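Local coordinates for protein MHP1 (Microbacterium liquefaciens, PDB 2JLN) that takes up 5-aryl-substituted hydantoins, such as 5-indolylmethyl and 5-benzyl hydantoin, across the membrane by sodium-dependent symport, at residues S26-M39 against I161-P173. Numbering follows the deposited sequence.
Sequences SVGPFSLAAIWFAM and ITFIRWMNVFASP. With NA (sodium ion), chain B.
Beside the sodium site, residues 29-39, the first half of the broken transmembrane helix 1, cross residues 161-173 of helix 160-190 at 68°, and N168 meets I35 and A38 there. N168 fits as a knob among A34, I35, A38 and M39. Its CG lies beside its own backbone N (chi1 -82°), which brings ND2 within 3.0 Å of I35 O, on a lone pair in the carbonyl plane. That oxygen already accepts M39 N of its own helix, so the buried amide joins the two helices without breaking a helical bond. The A38 methyl, small enough for a helix interface, lies against the N168 amide, while A38 O binds sodium at 2.6 Å; I41, A309, S312 and T313 complete the site. One turn on, S172 suits the helix interface because its OG turns back to N168 O, 3.1 Å away, and still packs against the F37 ring. Toward the other end, R165 runs out extended: NE makes a weak hydrogen bond to S31 OG, which lies at the edge of the guanidinium, and S26 O sits 3.5 Å from CZ over one face. Beside the amide, the branched I35 and I164 cross at about a right angle, CG2 to CG2 at 3.9 Å. A helix 1 broken midway, giving sodium ligands near the break, is characteristic of the LeuT fold.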
# COMPACT_ATOMS: atom_id res chain seq x y z
N SER A 26 -3.77 5.80 18.22
CA SER A 26 -3.50 4.51 18.89
C SER A 26 -2.32 3.67 18.39
O SER A 26 -2.06 2.59 18.92
CB SER A 26 -4.76 3.64 18.82
OG SER A 26 -4.92 3.05 17.54
N VAL A 27 -1.62 4.13 17.36
CA VAL A 27 -0.51 3.38 16.78
C VAL A 27 0.80 4.13 16.96
O VAL A 27 1.01 5.19 16.38
CB VAL A 27 -0.75 3.13 15.29
CG1 VAL A 27 0.55 2.92 14.57
CG2 VAL A 27 -1.67 1.95 15.11
N GLY A 28 1.68 3.58 17.80
CA GLY A 28 2.99 4.18 18.02
C GLY A 28 4.01 3.55 17.10
O GLY A 28 3.65 2.82 16.18
N PRO A 29 5.30 3.84 17.33
CA PRO A 29 6.35 3.29 16.44
C PRO A 29 6.64 1.76 16.42
O PRO A 29 6.92 1.23 15.36
CB PRO A 29 7.60 4.10 16.80
CG PRO A 29 7.00 5.45 17.26
CD PRO A 29 5.71 5.09 17.99
N PHE A 30 6.55 1.06 17.54
CA PHE A 30 6.81 -0.39 17.52
C PHE A 30 5.69 -1.12 16.80
O PHE A 30 5.90 -2.15 16.16
CB PHE A 30 6.98 -0.96 18.94
CG PHE A 30 6.63 -2.44 19.05
CD1 PHE A 30 7.62 -3.42 18.90
CD2 PHE A 30 5.30 -2.84 19.29
CE1 PHE A 30 7.29 -4.79 19.00
CE2 PHE A 30 4.96 -4.21 19.38
CZ PHE A 30 5.95 -5.19 19.23
N SER A 31 4.48 -0.59 16.92
CA SER A 31 3.31 -1.29 16.43
C SER A 31 3.26 -1.16 14.92
O SER A 31 2.86 -2.09 14.22
CB SER A 31 2.04 -0.69 17.07
OG SER A 31 1.01 -1.66 17.22
N LEU A 32 3.69 0.00 14.44
CA LEU A 32 3.72 0.29 13.01
C LEU A 32 4.73 -0.62 12.30
O LEU A 32 4.46 -1.11 11.22
CB LEU A 32 4.02 1.76 12.74
CG LEU A 32 3.90 2.20 11.29
CD1 LEU A 32 2.49 1.99 10.75
CD2 LEU A 32 4.37 3.64 11.10
N ALA A 33 5.89 -0.85 12.91
CA ALA A 33 6.81 -1.86 12.38
C ALA A 33 6.15 -3.25 12.34
O ALA A 33 6.38 -4.03 11.42
CB ALA A 33 8.07 -1.91 13.18
N ALA A 34 5.32 -3.56 13.33
CA ALA A 34 4.75 -4.90 13.45
C ALA A 34 3.62 -5.08 12.45
O ALA A 34 3.22 -6.19 12.14
CB ALA A 34 4.24 -5.12 14.85
N ILE A 35 3.09 -3.98 11.96
CA ILE A 35 2.06 -4.03 10.93
C ILE A 35 2.76 -4.19 9.58
O ILE A 35 2.31 -4.97 8.73
CB ILE A 35 1.19 -2.74 10.95
CG1 ILE A 35 0.52 -2.55 12.31
CG2 ILE A 35 0.16 -2.73 9.79
CD1 ILE A 35 -0.02 -1.15 12.52
N TRP A 36 3.87 -3.46 9.37
CA TRP A 36 4.64 -3.57 8.13
C TRP A 36 5.33 -4.92 7.96
O TRP A 36 5.51 -5.39 6.84
CB TRP A 36 5.63 -2.44 8.02
CG TRP A 36 5.00 -1.25 7.42
CD1 TRP A 36 4.10 -0.41 8.00
CD2 TRP A 36 5.19 -0.78 6.10
NE1 TRP A 36 3.72 0.58 7.12
CE2 TRP A 36 4.38 0.37 5.94
CE3 TRP A 36 5.96 -1.22 5.02
CZ2 TRP A 36 4.32 1.09 4.76
CZ3 TRP A 36 5.90 -0.51 3.83
CH2 TRP A 36 5.08 0.64 3.71
N PHE A 37 5.69 -5.56 9.07
CA PHE A 37 6.26 -6.89 8.99
C PHE A 37 5.21 -7.86 8.47
O PHE A 37 5.48 -8.62 7.56
CB PHE A 37 6.86 -7.38 10.31
CG PHE A 37 7.44 -8.77 10.24
CD1 PHE A 37 6.61 -9.89 10.25
CD2 PHE A 37 8.82 -8.96 10.16
CE1 PHE A 37 7.15 -11.18 10.16
CE2 PHE A 37 9.37 -10.26 10.09
CZ PHE A 37 8.54 -11.36 10.09
N ALA A 38 4.01 -7.84 9.03
CA ALA A 38 3.00 -8.78 8.55
C ALA A 38 2.39 -8.39 7.19
O ALA A 38 1.99 -9.26 6.42
CB ALA A 38 1.93 -9.01 9.59
N MET A 39 2.35 -7.09 6.89
CA MET A 39 1.84 -6.57 5.60
C MET A 39 2.76 -6.87 4.39
O MET A 39 2.29 -6.96 3.28
CB MET A 39 1.52 -5.06 5.71
CG MET A 39 1.02 -4.36 4.43
SD MET A 39 0.07 -2.78 4.61
CE MET A 39 0.99 -1.95 5.91
N ILE A 161 -8.54 0.19 12.21
CA ILE A 161 -7.17 -0.09 12.59
C ILE A 161 -7.00 -0.90 13.89
O ILE A 161 -5.91 -1.41 14.14
CB ILE A 161 -6.32 1.18 12.66
CG1 ILE A 161 -4.93 0.92 12.07
CG2 ILE A 161 -6.23 1.72 14.08
CD1 ILE A 161 -3.89 1.72 12.72
N THR A 162 -8.05 -1.02 14.71
CA THR A 162 -7.95 -1.78 15.98
C THR A 162 -7.65 -3.26 15.75
O THR A 162 -6.77 -3.85 16.39
CB THR A 162 -9.22 -1.68 16.83
OG1 THR A 162 -9.66 -0.32 16.90
CG2 THR A 162 -8.96 -2.20 18.23
N PHE A 163 -8.41 -3.86 14.84
CA PHE A 163 -8.14 -5.23 14.42
C PHE A 163 -6.81 -5.39 13.65
O PHE A 163 -5.96 -6.17 14.04
CB PHE A 163 -9.31 -5.78 13.59
CG PHE A 163 -8.95 -7.00 12.80
CD1 PHE A 163 -8.99 -8.26 13.39
CD2 PHE A 163 -8.54 -6.88 11.46
CE1 PHE A 163 -8.64 -9.41 12.66
CE2 PHE A 163 -8.19 -8.01 10.71
CZ PHE A 163 -8.23 -9.29 11.32
N ILE A 164 -6.64 -4.68 12.54
CA ILE A 164 -5.37 -4.76 11.82
C ILE A 164 -4.23 -4.82 12.82
O ILE A 164 -3.39 -5.68 12.74
CB ILE A 164 -5.12 -3.56 10.85
CG1 ILE A 164 -6.07 -3.60 9.65
CG2 ILE A 164 -3.65 -3.50 10.42
CD1 ILE A 164 -6.18 -2.26 8.93
N ARG A 165 -4.19 -3.91 13.78
CA ARG A 165 -2.99 -3.81 14.60
C ARG A 165 -2.83 -4.97 15.56
O ARG A 165 -1.73 -5.43 15.81
CB ARG A 165 -2.97 -2.49 15.36
CG ARG A 165 -2.00 -2.46 16.52
CD ARG A 165 -2.01 -1.05 17.10
NE ARG A 165 -1.60 -0.98 18.51
CZ ARG A 165 -2.45 -0.82 19.53
NH1 ARG A 165 -3.76 -0.72 19.30
NH2 ARG A 165 -1.98 -0.75 20.77
N TRP A 166 -3.93 -5.48 16.09
CA TRP A 166 -3.80 -6.59 17.02
C TRP A 166 -3.53 -7.90 16.29
O TRP A 166 -2.72 -8.70 16.72
CB TRP A 166 -4.99 -6.64 17.99
CG TRP A 166 -4.82 -5.58 19.07
CD1 TRP A 166 -5.58 -4.46 19.26
CD2 TRP A 166 -3.76 -5.52 20.06
NE1 TRP A 166 -5.08 -3.71 20.32
CE2 TRP A 166 -3.97 -4.34 20.82
CE3 TRP A 166 -2.67 -6.34 20.38
CZ2 TRP A 166 -3.12 -3.98 21.88
CZ3 TRP A 166 -1.84 -5.98 21.43
CH2 TRP A 166 -2.07 -4.81 22.17
N MET A 167 -4.18 -8.07 15.15
CA MET A 167 -4.01 -9.23 14.29
C MET A 167 -2.60 -9.35 13.71
O MET A 167 -2.09 -10.44 13.57
CB MET A 167 -5.06 -9.17 13.18
CG MET A 167 -4.55 -9.51 11.78
SD MET A 167 -5.05 -11.14 11.21
CE MET A 167 -4.47 -12.16 12.59
N ASN A 168 -1.97 -8.23 13.37
CA ASN A 168 -0.63 -8.26 12.76
C ASN A 168 0.44 -8.46 13.83
O ASN A 168 1.52 -8.98 13.55
CB ASN A 168 -0.31 -6.98 11.97
CG ASN A 168 -0.91 -6.98 10.56
OD1 ASN A 168 -2.03 -7.46 10.31
ND2 ASN A 168 -0.16 -6.41 9.63
N VAL A 169 0.17 -8.03 15.05
CA VAL A 169 1.16 -8.23 16.11
C VAL A 169 1.21 -9.69 16.54
O VAL A 169 2.29 -10.21 16.84
CB VAL A 169 0.91 -7.34 17.33
CG1 VAL A 169 1.99 -7.58 18.35
CG2 VAL A 169 0.92 -5.89 16.90
N PHE A 170 0.07 -10.36 16.57
CA PHE A 170 0.08 -11.79 16.87
C PHE A 170 0.48 -12.63 15.67
O PHE A 170 1.16 -13.62 15.85
CB PHE A 170 -1.20 -12.27 17.57
CG PHE A 170 -1.35 -11.71 18.98
CD1 PHE A 170 -2.53 -11.07 19.38
CD2 PHE A 170 -0.28 -11.79 19.89
CE1 PHE A 170 -2.64 -10.53 20.67
CE2 PHE A 170 -0.39 -11.25 21.17
CZ PHE A 170 -1.57 -10.62 21.56
N ALA A 171 0.12 -12.22 14.46
CA ALA A 171 0.59 -12.93 13.26
C ALA A 171 2.11 -12.85 13.05
O ALA A 171 2.76 -13.84 12.68
CB ALA A 171 -0.15 -12.44 12.00
N SER A 172 2.69 -11.69 13.31
CA SER A 172 4.11 -11.51 13.01
C SER A 172 5.05 -12.65 13.41
O SER A 172 5.74 -13.20 12.55
CB SER A 172 4.61 -10.17 13.52
OG SER A 172 4.45 -9.24 12.47
N PRO A 173 5.09 -13.00 14.72
CA PRO A 173 6.01 -14.05 15.19
C PRO A 173 5.66 -15.45 14.66
O PRO A 173 6.57 -16.21 14.32
CB PRO A 173 5.85 -13.99 16.71
CG PRO A 173 4.45 -13.46 16.88
CD PRO A 173 4.35 -12.39 15.83
NA NA B . 0.37 -10.77 5.02